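Metallophosphoesterase (Clostridium thermocellum, PDB 4J6O) probably removes 2',3' phosphate ends in bacterial RNA repair, as the manganese-binding, calcineurin-like phosphatase domain of Pnkp. Local coordinates at residues V152-G164 with G168-T180. Residues are numbered along the deposited sequence; the frame is centred on the assembly and turned at random. Where two conformers were deposited one is given.
Sequences VVAHAGMKEEFQG and GKVREFALYGETT
Phe173 and Phe162 meet because their first torsions turn both rings into the gap between the helix 168-176 and the chain leaving strand 151-154: Phe173 holds CG anti to its own N (chi1 -167°), whereas Phe162 holds CG anti to its carbonyl carbon (chi1 -78°). The edge of Phe162 points at the face of Phe173 in an offset edge-to-face pair, centroids 5.6 Å apart and planes at 87°. Val170 runs antiparallel to the Phe162 side chain and sets CG2 against its ring in an off-centre CH-pi contact. Met158 bends back at chi2 and chi3, so that its end returns to the helix; its SD lies 3.6 Å from Val170 CG1 and oblique to the Phe173 ring, a Met-aromatic contact, while CE reaches Ala174 CB. Lys159 lays CG over one face of Phe173 and runs on, extended, to a salt bridge of 2.8 Å between NZ and Glu178 OE1, met on the syn side. The carbonyl O of Gly157, buried without a hydrogen-bond partner, faces the Phe173 edge, 3.3 Å from CD1. Ala156 N donates to Ala174 O at 2.8 Å, holding the helix's C-terminal end against the turn that bears His155. The His155 ring lies beside the manganese ligands Asp19 and Asp65, with ND1 bonded to Leu63 O and NE2 to a bound citrate; unlike the more distant aromatic cluster, this turn borders the calcineurin-like phosphoesterase metal site.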
loop_
_atom_site.group_PDB
_atom_site.type_symbol
_atom_site.label_atom_id
_atom_site.label_comp_id
_atom_site.label_asym_id
_atom_site.label_seq_id
_atom_site.Cartn_x
_atom_site.Cartn_y
_atom_site.Cartn_z
ATOM N N VAL A 152 -12.830 4.232 -3.659
ATOM C CA VAL A 152 -12.069 4.578 -2.424
ATOM C C VAL A 152 -10.885 3.631 -2.376
ATOM O O VAL A 152 -11.044 2.429 -2.577
ATOM C CB VAL A 152 -12.967 4.399 -1.209
ATOM C CG1 VAL A 152 -12.162 4.523 0.101
ATOM C CG2 VAL A 152 -14.114 5.490 -1.194
ATOM N N VAL A 153 -9.713 4.157 -2.038
ATOM C CA VAL A 153 -8.537 3.301 -1.798
ATOM C C VAL A 153 -8.056 3.574 -0.387
ATOM O O VAL A 153 -8.014 4.719 0.071
ATOM C CB VAL A 153 -7.383 3.490 -2.817
ATOM C CG1 VAL A 153 -7.800 2.947 -4.234
ATOM C CG2 VAL A 153 -6.858 4.932 -2.886
ATOM N N ALA A 154 -7.682 2.492 0.298
ATOM C CA ALA A 154 -7.180 2.540 1.678
ATOM C C ALA A 154 -6.445 1.263 1.930
ATOM O O ALA A 154 -6.735 0.242 1.262
ATOM C CB ALA A 154 -8.341 2.664 2.693
ATOM N N HIS A 155 -5.486 1.279 2.852
ATOM C CA HIS A 155 -4.725 0.031 3.077
ATOM C C HIS A 155 -5.594 -1.075 3.660
ATOM O O HIS A 155 -5.693 -2.163 3.057
ATOM C CB HIS A 155 -3.527 0.298 3.988
ATOM C CG HIS A 155 -2.750 -0.917 4.280
ATOM N ND1 HIS A 155 -1.945 -1.515 3.327
ATOM C CD2 HIS A 155 -2.683 -1.686 5.382
ATOM C CE1 HIS A 155 -1.403 -2.604 3.846
ATOM N NE2 HIS A 155 -1.825 -2.727 5.099
ATOM N N ALA A 156 -6.191 -0.840 4.822
ATOM C CA ALA A 156 -6.994 -1.884 5.464
ATOM C C ALA A 156 -8.442 -1.856 5.063
ATOM O O ALA A 156 -9.234 -2.663 5.545
ATOM C CB ALA A 156 -6.846 -1.812 7.014
ATOM N N GLY A 157 -8.825 -0.957 4.170
ATOM C CA GLY A 157 -10.236 -0.759 3.826
ATOM C C GLY A 157 -10.812 0.512 4.447
ATOM O O GLY A 157 -10.113 1.238 5.144
ATOM N N MET A 158 -12.050 0.807 4.113
ATOM C CA MET A 158 -12.712 1.972 4.685
ATOM C C MET A 158 -14.228 1.721 4.643
ATOM O O MET A 158 -14.860 1.765 3.575
ATOM C CB MET A 158 -12.319 3.256 3.944
ATOM C CG MET A 158 -12.729 4.551 4.699
ATOM S SD MET A 158 -12.068 4.601 6.345
ATOM C CE MET A 158 -10.295 4.715 6.027
ATOM N N LYS A 159 -14.816 1.456 5.812
ATOM C CA LYS A 159 -16.256 1.256 5.860
ATOM C C LYS A 159 -17.000 2.554 5.506
ATOM O O LYS A 159 -16.424 3.641 5.601
ATOM C CB LYS A 159 -16.678 0.719 7.230
ATOM C CG LYS A 159 -16.338 1.604 8.366
ATOM C CD LYS A 159 -17.040 1.005 9.628
ATOM C CE LYS A 159 -16.560 1.578 10.924
ATOM N NZ LYS A 159 -17.347 1.002 12.077
ATOM N N GLU A 160 -18.248 2.423 5.030
ATOM C CA GLU A 160 -18.993 3.545 4.452
ATOM C C GLU A 160 -19.032 4.814 5.297
ATOM O O GLU A 160 -18.778 5.910 4.790
ATOM C CB GLU A 160 -20.418 3.115 4.123
ATOM C CG GLU A 160 -21.238 4.233 3.510
ATOM C CD GLU A 160 -22.564 3.760 2.980
ATOM O OE1 GLU A 160 -22.897 2.559 3.144
ATOM O OE2 GLU A 160 -23.270 4.595 2.381
ATOM N N GLU A 161 -19.349 4.643 6.585
ATOM C CA GLU A 161 -19.521 5.738 7.536
ATOM C C GLU A 161 -18.287 6.638 7.637
ATOM O O GLU A 161 -18.400 7.801 7.994
ATOM C CB GLU A 161 -19.873 5.149 8.927
ATOM C CG GLU A 161 -19.979 6.138 10.086
ATOM C CD GLU A 161 -19.988 5.459 11.477
ATOM O OE1 GLU A 161 -19.950 4.206 11.555
ATOM O OE2 GLU A 161 -20.034 6.196 12.501
ATOM N N PHE A 162 -17.104 6.098 7.323
ATOM C CA PHE A 162 -15.858 6.799 7.600
ATOM C C PHE A 162 -15.298 7.410 6.294
ATOM O O PHE A 162 -14.367 8.201 6.306
ATOM C CB PHE A 162 -14.804 5.796 8.084
ATOM C CG PHE A 162 -14.941 5.358 9.510
ATOM C CD1 PHE A 162 -15.998 5.760 10.328
ATOM C CD2 PHE A 162 -13.972 4.551 10.044
ATOM C CE1 PHE A 162 -16.065 5.322 11.635
ATOM C CE2 PHE A 162 -14.028 4.109 11.355
ATOM C CZ PHE A 162 -15.071 4.506 12.164
ATOM N N GLN A 163 -15.837 6.990 5.162
ATOM C CA GLN A 163 -15.318 7.492 3.896
ATOM C C GLN A 163 -15.438 8.994 3.785
ATOM O O GLN A 163 -16.492 9.586 4.031
ATOM C CB GLN A 163 -15.967 6.813 2.704
ATOM C CG GLN A 163 -15.620 5.320 2.605
ATOM C CD GLN A 163 -16.452 4.632 1.557
ATOM O OE1 GLN A 163 -17.214 5.275 0.861
ATOM N NE2 GLN A 163 -16.351 3.311 1.471
ATOM N N GLY A 164 -14.315 9.615 3.473
ATOM C CA GLY A 164 -14.294 11.048 3.329
ATOM C C GLY A 164 -14.080 11.785 4.628
ATOM O O GLY A 164 -13.988 13.001 4.627
ATOM N N GLY A 168 -9.039 11.156 13.508
ATOM C CA GLY A 168 -7.963 10.223 13.882
ATOM C C GLY A 168 -8.385 8.750 13.836
ATOM O O GLY A 168 -7.633 7.857 13.408
ATOM N N LYS A 169 -9.614 8.508 14.275
ATOM C CA LYS A 169 -10.237 7.187 14.210
ATOM C C LYS A 169 -10.340 6.666 12.799
ATOM O O LYS A 169 -10.165 5.476 12.585
ATOM C CB LYS A 169 -11.633 7.246 14.832
ATOM C CG LYS A 169 -12.268 5.876 15.063
ATOM C CD LYS A 169 -13.518 6.018 15.955
ATOM C CE LYS A 169 -13.986 4.687 16.593
ATOM N NZ LYS A 169 -15.059 4.941 17.612
ATOM N N VAL A 170 -10.589 7.532 11.815
ATOM C CA VAL A 170 -10.630 7.077 10.426
ATOM C C VAL A 170 -9.244 6.712 9.923
ATOM O O VAL A 170 -9.086 5.712 9.177
ATOM C CB VAL A 170 -11.284 8.138 9.516
ATOM C CG1 VAL A 170 -11.301 7.653 8.056
ATOM C CG2 VAL A 170 -12.699 8.411 9.990
ATOM N N ARG A 171 -8.222 7.445 10.356
ATOM C CA ARG A 171 -6.885 7.096 9.936
ATOM C C ARG A 171 -6.465 5.752 10.574
ATOM O O ARG A 171 -5.874 4.890 9.911
ATOM C CB ARG A 171 -5.896 8.210 10.261
ATOM C CG ARG A 171 -4.489 7.781 10.017
ATOM C CD ARG A 171 -3.475 8.815 10.472
ATOM N NE ARG A 171 -2.246 8.713 9.674
ATOM C CZ ARG A 171 -1.066 8.298 10.127
ATOM N NH1 ARG A 171 -0.895 7.935 11.414
ATOM N NH2 ARG A 171 -0.045 8.262 9.274
ATOM N N GLU A 172 -6.852 5.525 11.826
ATOM C CA GLU A 172 -6.526 4.230 12.412
ATOM C C GLU A 172 -7.196 3.071 11.667
ATOM O O GLU A 172 -6.605 1.975 11.496
ATOM C CB GLU A 172 -6.940 4.210 13.906
ATOM C CG GLU A 172 -6.258 5.263 14.695
ATOM C CD GLU A 172 -6.704 5.255 16.175
ATOM O OE1 GLU A 172 -7.355 4.270 16.609
ATOM O OE2 GLU A 172 -6.406 6.237 16.891
ATOM N N PHE A 173 -8.440 3.296 11.226
ATOM C CA PHE A 173 -9.137 2.274 10.430
ATOM C C PHE A 173 -8.361 1.964 9.135
ATOM O O PHE A 173 -8.137 0.800 8.816
ATOM C CB PHE A 173 -10.571 2.703 10.104
ATOM C CG PHE A 173 -11.419 1.580 9.569
ATOM C CD1 PHE A 173 -11.317 1.181 8.234
ATOM C CD2 PHE A 173 -12.267 0.866 10.391
ATOM C CE1 PHE A 173 -12.057 0.125 7.759
ATOM C CE2 PHE A 173 -12.997 -0.215 9.915
ATOM C CZ PHE A 173 -12.918 -0.576 8.585
ATOM N N ALA A 174 -7.887 3.021 8.493
ATOM C CA ALA A 174 -7.135 2.821 7.236
ATOM C C ALA A 174 -5.896 1.958 7.442
ATOM O O ALA A 174 -5.448 1.213 6.572
ATOM C CB ALA A 174 -6.719 4.181 6.650
ATOM N N LEU A 175 -5.268 2.111 8.593
ATOM C CA LEU A 175 -4.029 1.428 8.837
ATOM C C LEU A 175 -4.195 -0.004 9.321
ATOM O O LEU A 175 -3.416 -0.880 8.957
ATOM C CB LEU A 175 -3.205 2.195 9.875
ATOM C CG LEU A 175 -2.725 3.592 9.485
ATOM C CD1 LEU A 175 -2.054 4.286 10.653
ATOM C CD2 LEU A 175 -1.713 3.487 8.344
ATOM N N TYR A 176 -5.192 -0.229 10.185
ATOM C CA TYR A 176 -5.341 -1.418 11.046
ATOM C C TYR A 176 -6.742 -2.068 10.939
ATOM O O TYR A 176 -6.953 -3.140 11.498
ATOM C CB TYR A 176 -5.144 -1.019 12.560
ATOM C CG TYR A 176 -3.879 -0.241 12.884
ATOM C CD1 TYR A 176 -2.615 -0.813 12.699
ATOM C CD2 TYR A 176 -3.934 1.053 13.354
ATOM C CE1 TYR A 176 -1.442 -0.091 12.980
ATOM C CE2 TYR A 176 -2.788 1.780 13.625
ATOM C CZ TYR A 176 -1.543 1.211 13.439
ATOM O OH TYR A 176 -0.421 1.981 13.730
ATOM N N GLY A 177 -7.715 -1.350 10.389
ATOM C CA GLY A 177 -9.103 -1.760 10.485
ATOM C C GLY A 177 -9.560 -1.594 11.936
ATOM O O GLY A 177 -8.963 -0.815 12.696
ATOM N N GLU A 178 -10.596 -2.342 12.303
ATOM C CA GLU A 178 -11.051 -2.351 13.709
ATOM C C GLU A 178 -11.366 -3.732 14.237
ATOM O O GLU A 178 -11.415 -4.732 13.509
ATOM C CB GLU A 178 -12.236 -1.404 13.935
ATOM C CG GLU A 178 -13.541 -1.885 13.363
ATOM C CD GLU A 178 -14.605 -0.784 13.304
ATOM O OE1 GLU A 178 -15.763 -1.100 12.961
ATOM O OE2 GLU A 178 -14.276 0.383 13.635
ATOM N N THR A 179 -11.545 -3.793 15.551
ATOM C CA THR A 179 -11.842 -5.069 16.175
ATOM C C THR A 179 -13.276 -5.046 16.628
ATOM O O THR A 179 -13.895 -3.991 16.695
ATOM C CB THR A 179 -10.890 -5.378 17.332
ATOM O OG1 THR A 179 -10.792 -4.222 18.172
ATOM C CG2 THR A 179 -9.492 -5.743 16.799
ATOM N N THR A 180 -13.807 -6.223 16.917
ATOM C CA THR A 180 -15.235 -6.392 17.093
ATOM C C THR A 180 -15.666 -6.066 18.508
ATOM O O THR A 180 -16.870 -5.924 18.745
ATOM C CB THR A 180 -15.685 -7.850 16.853
ATOM O OG1 THR A 180 -15.189 -8.672 17.912
ATOM C CG2 THR A 180 -15.171 -8.417 15.519
#